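Long-range contact in vanadium-dependent bromoperoxidase (Corallina officinalis, PDB 1QHB), which catalyses the bromination of organic substrates with hydrogen peroxide and bromide, using a bound vanadate as cofactor: residues 157-162 against 550-555. Residues are numbered along the deposited sequence; the frame is centred on the assembly and turned at random.
Sequences AEMAEL and VHYFSD. With PO4 (phosphate ion), chain G.
E158 joins helix 153-167 to S554 in the N-terminal turn of helix 553-574, just after the loop that carries H551, in the largely helical fold of the vanadium haloperoxidases. OE2 of E158 accepts two bonds from S554. OG of S554 lies 2.7 Å from OE2 and meets its syn lone pair, while N of S554, 2.9 Å from the same OE2, comes from above the carboxylate plane. With CG anti to the carbonyl carbon (chi1 -77°), the extended chain of E158 carries OE2 to S554 and lays OE1 against CB of Y552, 3.4 Å away. R404 forms salt bridges with both E158 and D555 and also bonds to OG of S554. Replacing this glutamate by an alanine would probably leave N and OG of S554 without their shared acceptor and R404 without one of its acidic partners.

CD2 of L162 also packs closely, 3.3 Å from O of H551. Contacts with the Y552 ring are looser: SD of M159 stands at its edge in a Met-aromatic contact, 3.8 Å from CE2, and CD1 of L162 is 4.1 Å from CD2. Near E161 and F553 a buried water bridges the segments, donating to O of E158 and OE1 of E161 and accepting from N of F553; R215 pairs with OE2 of E161 and makes a cation-pi contact with F553. Farther from helix 153-167, NE2 of H551 donates to O4 of a phosphate in the vanadate site, an ion that K398, R406 and R545 also bind. D555 OD2 takes N of Y552 and ND1 of H551 from opposite faces of its carboxylate, lying 2.6 Å from ND1 and only 4° out of the imidazole plane.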
ATOM      1  N   ALA A 157     -24.496 -14.693  50.910  1.00 12.67           N
ATOM      2  CA  ALA A 157     -25.790 -14.081  50.653  1.00 11.27           C
ATOM      3  C   ALA A 157     -26.457 -14.614  49.396  1.00 13.27           C
ATOM      4  O   ALA A 157     -27.674 -14.619  49.363  1.00 14.66           O
ATOM      5  CB  ALA A 157     -25.610 -12.563  50.439  1.00 10.28           C
ATOM      6  N   GLU A 158     -25.775 -14.890  48.290  1.00 13.66           N
ATOM      7  CA  GLU A 158     -26.364 -15.418  47.090  1.00 13.23           C
ATOM      8  C   GLU A 158     -26.963 -16.802  47.375  1.00 13.73           C
ATOM      9  O   GLU A 158     -28.058 -17.064  46.834  1.00 13.16           O
ATOM     10  CB  GLU A 158     -25.277 -15.572  46.003  1.00  7.45           C
ATOM     11  CG  GLU A 158     -24.961 -14.175  45.397  1.00 11.63           C
ATOM     12  CD  GLU A 158     -24.013 -14.239  44.235  1.00 14.58           C
ATOM     13  OE1 GLU A 158     -23.231 -15.218  44.059  1.00 12.41           O
ATOM     14  OE2 GLU A 158     -24.021 -13.285  43.429  1.00 13.89           O
ATOM     15  N   MET A 159     -26.231 -17.665  48.095  1.00 11.15           N
ATOM     16  CA  MET A 159     -26.769 -18.990  48.392  1.00 13.09           C
ATOM     17  C   MET A 159     -27.980 -18.914  49.326  1.00 13.44           C
ATOM     18  O   MET A 159     -28.996 -19.563  49.072  1.00 15.62           O
ATOM     19  CB  MET A 159     -25.746 -19.947  48.980  1.00  9.81           C
ATOM     20  CG  MET A 159     -24.722 -20.456  47.986  1.00 11.77           C
ATOM     21  SD  MET A 159     -25.459 -21.166  46.509  1.00 11.37           S
ATOM     22  CE  MET A 159     -26.188 -22.673  47.102  1.00  6.56           C
ATOM     23  N   ALA A 160     -27.949 -18.051  50.330  1.00 14.41           N
ATOM     24  CA  ALA A 160     -29.091 -17.892  51.253  1.00 13.06           C
ATOM     25  C   ALA A 160     -30.327 -17.516  50.458  1.00 12.85           C
ATOM     26  O   ALA A 160     -31.387 -18.112  50.619  1.00 14.13           O
ATOM     27  CB  ALA A 160     -28.846 -16.797  52.281  1.00  9.45           C
ATOM     28  N   GLU A 161     -30.127 -16.525  49.540  1.00 11.56           N
ATOM     29  CA  GLU A 161     -31.258 -16.114  48.717  1.00 11.95           C
ATOM     30  C   GLU A 161     -31.783 -17.224  47.847  1.00 11.95           C
ATOM     31  O   GLU A 161     -33.021 -17.321  47.683  1.00 13.71           O
ATOM     32  CB  GLU A 161     -30.844 -14.903  47.878  1.00 11.14           C
ATOM     33  CG  GLU A 161     -31.889 -14.495  46.833  1.00 11.46           C
ATOM     34  CD  GLU A 161     -31.446 -13.248  46.103  1.00 20.84           C
ATOM     35  OE1 GLU A 161     -30.382 -13.363  45.453  1.00 14.44           O
ATOM     36  OE2 GLU A 161     -32.159 -12.226  46.197  1.00 16.43           O
ATOM     37  N   LEU A 162     -30.952 -18.088  47.289  1.00 12.36           N
ATOM     38  CA  LEU A 162     -31.434 -19.184  46.437  1.00 12.21           C
ATOM     39  C   LEU A 162     -32.131 -20.266  47.228  1.00 12.50           C
ATOM     40  O   LEU A 162     -33.047 -20.926  46.669  1.00 14.53           O
ATOM     41  CB  LEU A 162     -30.279 -19.877  45.683  1.00 10.71           C
ATOM     42  CG  LEU A 162     -29.492 -19.043  44.685  1.00 21.20           C
ATOM     43  CD1 LEU A 162     -28.365 -19.822  44.028  1.00 14.01           C
ATOM     44  CD2 LEU A 162     -30.420 -18.465  43.638  1.00 12.68           C
ATOM     45  N   VAL A 550     -30.715 -22.294  39.104  1.00  9.13           N
ATOM     46  CA  VAL A 550     -29.630 -22.497  38.171  1.00 12.51           C
ATOM     47  C   VAL A 550     -28.672 -21.347  37.963  1.00 13.96           C
ATOM     48  O   VAL A 550     -27.712 -21.494  37.163  1.00 14.08           O
ATOM     49  CB  VAL A 550     -30.132 -23.008  36.784  1.00 10.74           C
ATOM     50  CG1 VAL A 550     -30.943 -24.285  36.985  1.00  8.68           C
ATOM     51  CG2 VAL A 550     -30.975 -21.958  36.064  1.00  7.96           C
ATOM     52  N   HIS A 551     -28.844 -20.235  38.649  1.00 11.53           N
ATOM     53  CA  HIS A 551     -27.927 -19.113  38.585  1.00 11.97           C
ATOM     54  C   HIS A 551     -27.869 -18.388  39.933  1.00 13.72           C
ATOM     55  O   HIS A 551     -28.830 -18.473  40.721  1.00 13.39           O
ATOM     56  CB  HIS A 551     -28.404 -18.061  37.546  1.00  8.41           C
ATOM     57  CG  HIS A 551     -27.825 -18.415  36.199  1.00 12.53           C
ATOM     58  ND1 HIS A 551     -26.475 -18.516  35.980  1.00  8.63           N
ATOM     59  CD2 HIS A 551     -28.425 -18.808  35.069  1.00  9.10           C
ATOM     60  CE1 HIS A 551     -26.288 -18.888  34.723  1.00 10.04           C
ATOM     61  NE2 HIS A 551     -27.444 -19.093  34.150  1.00 11.42           N
ATOM     62  N   TYR A 552     -26.840 -17.587  40.124  1.00 11.35           N
ATOM     63  CA  TYR A 552     -26.777 -16.713  41.291  1.00  9.72           C
ATOM     64  C   TYR A 552     -27.111 -15.294  40.901  1.00 11.84           C
ATOM     65  O   TYR A 552     -26.978 -14.961  39.695  1.00 11.48           O
ATOM     66  CB  TYR A 552     -25.333 -16.643  41.806  1.00 10.40           C
ATOM     67  CG  TYR A 552     -24.622 -17.966  41.954  1.00 11.12           C
ATOM     68  CD1 TYR A 552     -23.967 -18.571  40.887  1.00  7.78           C
ATOM     69  CD2 TYR A 552     -24.597 -18.574  43.200  1.00  7.99           C
ATOM     70  CE1 TYR A 552     -23.293 -19.767  41.022  1.00  7.47           C
ATOM     71  CE2 TYR A 552     -23.888 -19.783  43.355  1.00 11.28           C
ATOM     72  CZ  TYR A 552     -23.266 -20.353  42.268  1.00 10.41           C
ATOM     73  OH  TYR A 552     -22.573 -21.524  42.482  1.00 10.15           O
ATOM     74  N   PHE A 553     -27.400 -14.405  41.835  1.00 11.21           N
ATOM     75  CA  PHE A 553     -27.623 -12.985  41.467  1.00 10.39           C
ATOM     76  C   PHE A 553     -26.550 -12.376  40.573  1.00 11.84           C
ATOM     77  O   PHE A 553     -26.852 -11.699  39.576  1.00 11.00           O
ATOM     78  CB  PHE A 553     -27.731 -12.179  42.774  1.00  8.36           C
ATOM     79  CG  PHE A 553     -28.147 -10.746  42.452  1.00  9.89           C
ATOM     80  CD1 PHE A 553     -29.466 -10.426  42.235  1.00  8.32           C
ATOM     81  CD2 PHE A 553     -27.187  -9.732  42.352  1.00  6.42           C
ATOM     82  CE1 PHE A 553     -29.856  -9.127  41.940  1.00  9.19           C
ATOM     83  CE2 PHE A 553     -27.587  -8.477  42.062  1.00 12.34           C
ATOM     84  CZ  PHE A 553     -28.905  -8.138  41.849  1.00  6.56           C
ATOM     85  N   SER A 554     -25.269 -12.495  40.883  1.00  8.46           N
ATOM     86  CA  SER A 554     -24.143 -11.875  40.203  1.00  8.15           C
ATOM     87  C   SER A 554     -23.998 -12.349  38.765  1.00 10.49           C
ATOM     88  O   SER A 554     -23.630 -11.559  37.871  1.00 12.61           O
ATOM     89  CB  SER A 554     -22.817 -12.121  40.953  1.00  6.77           C
ATOM     90  OG  SER A 554     -22.681 -13.550  41.154  1.00 10.29           O
ATOM     91  N   ASP A 555     -24.366 -13.572  38.434  1.00  9.42           N
ATOM     92  CA  ASP A 555     -24.373 -14.082  37.105  1.00  9.72           C
ATOM     93  C   ASP A 555     -25.332 -13.249  36.231  1.00 11.21           C
ATOM     94  O   ASP A 555     -25.069 -12.963  35.049  1.00 11.15           O
ATOM     95  CB  ASP A 555     -24.983 -15.511  37.042  1.00  8.10           C
ATOM     96  CG  ASP A 555     -24.177 -16.598  37.724  1.00 12.19           C
ATOM     97  OD1 ASP A 555     -22.957 -16.436  38.049  1.00 11.78           O
ATOM     98  OD2 ASP A 555     -24.808 -17.703  37.842  1.00 12.94           O
TER
HETATM   99  P   PO4 G3000     -28.546 -20.153  31.198  1.00 11.64           P
HETATM  100  O1  PO4 G3000     -28.575 -21.137  32.313  1.00 14.53           O
HETATM  101  O2  PO4 G3000     -29.486 -19.020  31.435  1.00 15.34           O
HETATM  102  O3  PO4 G3000     -28.885 -20.840  29.940  1.00 17.49           O
HETATM  103  O4  PO4 G3000     -27.136 -19.615  31.151  1.00 15.84           O
HETATM  104  O   HOH W   1     -28.743 -15.261  44.296  1.00 15.91           O